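PDB 3S6F: hypothetical acetyltransferase from Deinococcus radiodurans, which binds coenzyme A and probably works as a GNAT-family N-acetyltransferase, its natural substrate not being established. Local coordinates for residues Ile10-Leu24 / Leu40-Arg54. Numbering follows the deposited sequence.
Sequences IQFQTTLEGVTPAQL and LWRILDRAAVFVLAR
Trp41 carries its indole with CG anti to the backbone N (chi1 -163°), which brings the ring up against the loop at Leu16 and Val19; Arg54, bent at chi3 (73°), curls its guanidinium back to Gln13 and Gly18. CD1 of Leu16 sits squarely over the six-membered ring of Trp41, a CH-pi contact 3.6 Å from the centroid. In the indole plane, Trp41 NE1 donates to Val19 O at 2.9 Å, coming in above the carbonyl plane. Replacing Trp41 with an alanine would probably leave Val19 O without this donor and open a gap beside Leu16 CD1 and Leu24 CD1, both of which touch the indole. Leu16 CG also meets Phe50 CZ at 3.8 Å, and Leu44 CB covers one face of the Phe50 ring. The 14-24 loop thus packs against both helix 37-46 and strand 49-54 of the mixed GNAT sheet, where 11-13, the outermost strand on its side within this chain, pairs antiparallel with 49-54; Gln11 with Arg54 and Gln13 with Leu52 are the hydrogen-bonded pairs. Arg54 NH1 reaches Gln13 OE1 (2.9 Å) in the guanidinium plane, the amide turned 77° from it, while NH2 donates to Gly18 O at 2.8 Å and also to Gly58 O. Val19 CG2 covers one face of the guanidinium. Gln13 NE2 spends both hydrogens on Thr15 O and Glu17 O, fixing the amide so that OE1 faces the arginine.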
loop_
_atom_site.group_PDB
_atom_site.type_symbol
_atom_site.label_atom_id
_atom_site.label_comp_id
_atom_site.label_asym_id
_atom_site.label_seq_id
_atom_site.Cartn_x
_atom_site.Cartn_y
_atom_site.Cartn_z
ATOM N N ILE A 10 22.460 17.043 7.142
ATOM C CA ILE A 10 21.547 16.256 6.298
ATOM C C ILE A 10 20.398 17.152 5.980
ATOM O O ILE A 10 19.836 17.823 6.874
ATOM C CB ILE A 10 21.065 14.995 7.024
ATOM C CG1 ILE A 10 22.240 14.033 7.272
ATOM C CG2 ILE A 10 19.945 14.308 6.230
ATOM C CD1 ILE A 10 23.076 13.722 6.016
ATOM N N GLN A 11 20.043 17.168 4.703
ATOM C CA GLN A 11 18.888 17.868 4.209
ATOM C C GLN A 11 17.859 16.902 3.673
ATOM O O GLN A 11 18.204 15.846 3.162
ATOM C CB GLN A 11 19.323 18.842 3.129
ATOM C CG GLN A 11 20.221 19.984 3.725
ATOM C CD GLN A 11 20.293 21.186 2.814
ATOM O OE1 GLN A 11 21.184 21.275 1.965
ATOM N NE2 GLN A 11 19.323 22.084 2.939
ATOM N N PHE A 12 16.601 17.300 3.730
ATOM C CA PHE A 12 15.490 16.452 3.292
ATOM C C PHE A 12 14.766 17.103 2.141
ATOM O O PHE A 12 14.628 18.342 2.082
ATOM C CB PHE A 12 14.505 16.249 4.445
ATOM C CG PHE A 12 15.102 15.568 5.612
ATOM C CD1 PHE A 12 15.724 16.283 6.621
ATOM C CD2 PHE A 12 15.021 14.187 5.749
ATOM C CE1 PHE A 12 16.266 15.667 7.701
ATOM C CE2 PHE A 12 15.566 13.553 6.827
ATOM C CZ PHE A 12 16.207 14.286 7.823
ATOM N N GLN A 13 14.247 16.278 1.232
ATOM C CA GLN A 13 13.413 16.761 0.155
ATOM C C GLN A 13 12.406 15.691 -0.239
ATOM O O GLN A 13 12.604 14.509 0.031
ATOM C CB GLN A 13 14.213 17.272 -1.046
ATOM C CG GLN A 13 14.960 16.226 -1.791
ATOM C CD GLN A 13 15.798 16.839 -2.862
ATOM O OE1 GLN A 13 16.817 17.470 -2.562
ATOM N NE2 GLN A 13 15.388 16.684 -4.099
ATOM N N THR A 14 11.350 16.141 -0.910
ATOM C CA THR A 14 10.231 15.305 -1.288
ATOM C C THR A 14 9.972 15.327 -2.791
ATOM O O THR A 14 8.897 14.944 -3.253
ATOM C CB THR A 14 8.972 15.734 -0.513
ATOM O OG1 THR A 14 8.676 17.094 -0.853
ATOM C CG2 THR A 14 9.165 15.609 0.986
ATOM N N THR A 15 10.973 15.760 -3.560
ATOM C CA THR A 15 10.942 15.726 -5.007
ATOM C C THR A 15 12.247 15.105 -5.501
ATOM O O THR A 15 13.202 14.951 -4.744
ATOM C CB THR A 15 10.825 17.106 -5.645
ATOM O OG1 THR A 15 12.107 17.723 -5.661
ATOM C CG2 THR A 15 9.740 17.957 -4.996
ATOM N N LEU A 16 12.292 14.786 -6.786
ATOM C CA LEU A 16 13.490 14.327 -7.449
ATOM C C LEU A 16 14.278 15.469 -8.092
ATOM O O LEU A 16 15.231 15.233 -8.811
ATOM C CB LEU A 16 13.152 13.244 -8.477
ATOM C CG LEU A 16 12.725 11.906 -7.878
ATOM C CD1 LEU A 16 11.995 11.067 -8.923
ATOM C CD2 LEU A 16 13.959 11.171 -7.335
ATOM N N GLU A 17 13.898 16.736 -7.858
ATOM C CA GLU A 17 14.659 17.854 -8.433
ATOM C C GLU A 17 16.071 17.826 -7.875
ATOM O O GLU A 17 16.270 17.802 -6.677
ATOM C CB GLU A 17 13.962 19.190 -8.156
ATOM C CG GLU A 17 12.616 19.290 -8.841
ATOM C CD GLU A 17 12.023 20.687 -8.768
ATOM O OE1 GLU A 17 12.155 21.310 -7.698
ATOM O OE2 GLU A 17 11.465 21.219 -9.755
ATOM N N GLY A 18 17.052 17.814 -8.763
ATOM C CA GLY A 18 18.434 17.797 -8.325
ATOM C C GLY A 18 18.958 16.442 -7.903
ATOM O O GLY A 18 20.074 16.352 -7.381
ATOM N N VAL A 19 18.188 15.374 -8.125
ATOM C CA VAL A 19 18.606 14.014 -7.771
ATOM C C VAL A 19 18.775 13.195 -9.034
ATOM O O VAL A 19 17.832 13.054 -9.827
ATOM C CB VAL A 19 17.545 13.335 -6.900
ATOM C CG1 VAL A 19 17.952 11.880 -6.540
ATOM C CG2 VAL A 19 17.267 14.143 -5.643
ATOM N N THR A 20 19.973 12.655 -9.223
ATOM C CA THR A 20 20.232 11.782 -10.337
ATOM C C THR A 20 20.283 10.328 -9.880
ATOM O O THR A 20 20.486 10.056 -8.706
ATOM C CB THR A 20 21.602 12.135 -10.960
ATOM O OG1 THR A 20 22.616 11.857 -9.981
ATOM C CG2 THR A 20 21.649 13.610 -11.410
ATOM N N PRO A 21 20.203 9.381 -10.824
ATOM C CA PRO A 21 20.433 7.976 -10.446
ATOM C C PRO A 21 21.808 7.756 -9.819
ATOM O O PRO A 21 21.956 6.943 -8.906
ATOM C CB PRO A 21 20.236 7.212 -11.756
ATOM C CG PRO A 21 19.275 8.064 -12.486
ATOM C CD PRO A 21 19.647 9.496 -12.181
ATOM N N ALA A 22 22.802 8.523 -10.259
ATOM C CA ALA A 22 24.152 8.455 -9.678
ATOM C C ALA A 22 24.208 8.804 -8.211
ATOM O O ALA A 22 25.215 8.519 -7.580
ATOM C CB ALA A 22 25.144 9.345 -10.431
ATOM N N GLN A 23 23.185 9.471 -7.691
ATOM C CA GLN A 23 23.061 9.852 -6.297
ATOM C C GLN A 23 22.172 8.906 -5.490
ATOM O O GLN A 23 22.019 9.092 -4.297
ATOM C CB GLN A 23 22.544 11.274 -6.174
ATOM C CG GLN A 23 23.583 12.270 -6.715
ATOM C CD GLN A 23 23.094 13.667 -6.850
ATOM O OE1 GLN A 23 21.971 13.877 -7.286
ATOM N NE2 GLN A 23 23.956 14.646 -6.555
ATOM N N LEU A 24 21.648 7.862 -6.122
ATOM C CA LEU A 24 20.747 6.877 -5.526
ATOM C C LEU A 24 21.405 5.506 -5.398
ATOM O O LEU A 24 20.720 4.525 -5.150
ATOM C CB LEU A 24 19.440 6.793 -6.340
ATOM C CG LEU A 24 18.497 7.971 -6.137
ATOM C CD1 LEU A 24 17.413 7.945 -7.214
ATOM C CD2 LEU A 24 17.841 7.956 -4.778
ATOM N N LEU A 40 15.389 2.663 -8.987
ATOM C CA LEU A 40 14.988 3.366 -7.779
ATOM C C LEU A 40 14.452 4.764 -8.096
ATOM O O LEU A 40 13.457 5.195 -7.537
ATOM C CB LEU A 40 16.116 3.368 -6.739
ATOM C CG LEU A 40 15.801 4.098 -5.417
ATOM C CD1 LEU A 40 14.517 3.622 -4.759
ATOM C CD2 LEU A 40 16.984 3.956 -4.453
ATOM N N TRP A 41 15.126 5.466 -9.003
ATOM C CA TRP A 41 14.646 6.776 -9.408
ATOM C C TRP A 41 13.211 6.661 -9.936
ATOM O O TRP A 41 12.321 7.433 -9.570
ATOM C CB TRP A 41 15.609 7.356 -10.473
ATOM C CG TRP A 41 15.497 8.830 -10.717
ATOM C CD1 TRP A 41 16.348 9.779 -10.243
ATOM C CD2 TRP A 41 14.497 9.524 -11.460
ATOM N NE1 TRP A 41 15.950 11.010 -10.630
ATOM C CE2 TRP A 41 14.824 10.904 -11.393
ATOM C CE3 TRP A 41 13.368 9.141 -12.183
ATOM C CZ2 TRP A 41 14.070 11.868 -11.990
ATOM C CZ3 TRP A 41 12.612 10.134 -12.785
ATOM C CH2 TRP A 41 12.966 11.485 -12.646
ATOM N N ARG A 42 12.951 5.675 -10.792
ATOM C CA ARG A 42 11.589 5.473 -11.325
ATOM C C ARG A 42 10.580 5.089 -10.234
ATOM O O ARG A 42 9.435 5.565 -10.248
ATOM C CB ARG A 42 11.578 4.470 -12.463
ATOM C CG ARG A 42 12.386 4.870 -13.687
ATOM C CD ARG A 42 12.193 3.843 -14.867
ATOM N NE ARG A 42 12.673 2.456 -14.562
ATOM C CZ ARG A 42 11.954 1.333 -14.443
ATOM N NH1 ARG A 42 10.628 1.316 -14.578
ATOM N NH2 ARG A 42 12.581 0.187 -14.143
ATOM N N ILE A 43 11.012 4.240 -9.295
ATOM C CA ILE A 43 10.147 3.892 -8.163
ATOM C C ILE A 43 9.713 5.133 -7.388
ATOM O O ILE A 43 8.541 5.318 -7.085
ATOM C CB ILE A 43 10.865 2.840 -7.244
ATOM C CG1 ILE A 43 10.957 1.490 -7.947
ATOM C CG2 ILE A 43 10.159 2.722 -5.907
ATOM C CD1 ILE A 43 11.917 0.503 -7.290
ATOM N N LEU A 44 10.686 5.985 -7.112
ATOM C CA LEU A 44 10.373 7.216 -6.411
ATOM C C LEU A 44 9.447 8.096 -7.219
ATOM O O LEU A 44 8.517 8.705 -6.697
ATOM C CB LEU A 44 11.667 7.933 -6.007
ATOM C CG LEU A 44 12.518 7.180 -4.960
ATOM C CD1 LEU A 44 13.940 7.759 -4.966
ATOM C CD2 LEU A 44 11.903 7.222 -3.603
ATOM N N ASP A 45 9.698 8.199 -8.532
ATOM C CA ASP A 45 8.871 9.017 -9.405
ATOM C C ASP A 45 7.432 8.512 -9.463
ATOM O O ASP A 45 6.530 9.320 -9.706
ATOM C CB ASP A 45 9.493 9.024 -10.782
ATOM C CG ASP A 45 8.910 10.073 -11.714
ATOM O OD1 ASP A 45 8.553 11.161 -11.253
ATOM O OD2 ASP A 45 8.886 9.783 -12.905
ATOM N N ARG A 46 7.211 7.223 -9.256
ATOM C CA ARG A 46 5.865 6.639 -9.294
ATOM C C ARG A 46 5.196 6.572 -7.940
ATOM O O ARG A 46 4.015 6.245 -7.858
ATOM C CB ARG A 46 5.934 5.224 -9.876
ATOM C CG ARG A 46 6.070 5.196 -11.396
ATOM C CD ARG A 46 4.796 5.594 -12.173
ATOM N NE ARG A 46 4.918 5.122 -13.556
ATOM C CZ ARG A 46 4.843 3.845 -13.936
ATOM N NH1 ARG A 46 4.631 2.880 -13.046
ATOM N NH2 ARG A 46 4.986 3.530 -15.220
ATOM N N ALA A 47 5.920 6.810 -6.850
ATOM C CA ALA A 47 5.346 6.830 -5.513
ATOM C C ALA A 47 4.285 7.934 -5.417
ATOM O O ALA A 47 4.384 8.958 -6.086
ATOM C CB ALA A 47 6.447 7.050 -4.464
ATOM N N ALA A 48 3.335 7.785 -4.512
ATOM C CA ALA A 48 2.477 8.935 -4.180
ATOM C C ALA A 48 3.300 10.060 -3.589
ATOM O O ALA A 48 3.200 11.220 -4.005
ATOM C CB ALA A 48 1.342 8.543 -3.245
ATOM N N VAL A 49 4.098 9.743 -2.574
ATOM C CA VAL A 49 4.984 10.679 -1.894
ATOM C C VAL A 49 6.224 9.912 -1.481
ATOM O O VAL A 49 6.227 8.670 -1.368
ATOM C CB VAL A 49 4.327 11.370 -0.663
ATOM C CG1 VAL A 49 3.103 12.221 -1.050
ATOM C CG2 VAL A 49 4.004 10.351 0.427
ATOM N N PHE A 50 7.277 10.646 -1.196
ATOM C CA PHE A 50 8.523 10.070 -0.688
ATOM C C PHE A 50 9.306 11.143 0.030
ATOM O O PHE A 50 9.032 12.338 -0.144
ATOM C CB PHE A 50 9.360 9.416 -1.813
ATOM C CG PHE A 50 9.778 10.384 -2.861
ATOM C CD1 PHE A 50 10.930 11.153 -2.727
ATOM C CD2 PHE A 50 9.015 10.556 -4.006
ATOM C CE1 PHE A 50 11.305 12.054 -3.700
ATOM C CE2 PHE A 50 9.402 11.466 -4.972
ATOM C CZ PHE A 50 10.547 12.211 -4.813
ATOM N N VAL A 51 10.289 10.709 0.825
ATOM C CA VAL A 51 11.219 11.623 1.481
ATOM C C VAL A 51 12.638 11.095 1.288
ATOM O O VAL A 51 12.857 9.903 1.471
ATOM C CB VAL A 51 10.932 11.825 2.986
ATOM C CG1 VAL A 51 11.798 12.950 3.571
ATOM C CG2 VAL A 51 9.447 12.119 3.247
ATOM N N LEU A 52 13.546 11.966 0.891
ATOM C CA LEU A 52 14.964 11.690 0.754
ATOM C C LEU A 52 15.762 12.466 1.782
ATOM O O LEU A 52 15.476 13.636 2.019
ATOM C CB LEU A 52 15.465 12.130 -0.646
ATOM C CG LEU A 52 14.647 11.661 -1.844
ATOM C CD1 LEU A 52 15.256 12.148 -3.154
ATOM C CD2 LEU A 52 14.503 10.127 -1.859
ATOM N N ALA A 53 16.798 11.823 2.307
ATOM C CA ALA A 53 17.799 12.432 3.180
ATOM C C ALA A 53 19.110 12.455 2.417
ATOM O O ALA A 53 19.532 11.416 1.917
ATOM C CB ALA A 53 17.946 11.620 4.461
ATOM N N ARG A 54 19.702 13.643 2.283
ATOM C CA ARG A 54 20.872 13.859 1.430
ATOM C C ARG A 54 21.999 14.522 2.216
ATOM O O ARG A 54 21.765 15.423 3.012
ATOM C CB ARG A 54 20.514 14.759 0.237
ATOM C CG ARG A 54 19.368 14.191 -0.597
ATOM C CD ARG A 54 19.034 15.070 -1.791
ATOM N NE ARG A 54 20.032 14.994 -2.836
ATOM C CZ ARG A 54 20.048 15.740 -3.920
ATOM N NH1 ARG A 54 19.201 16.731 -4.072
ATOM N NH2 ARG A 54 20.950 15.506 -4.836
HETATM O O HOH W 1 6.749 13.337 -2.528
#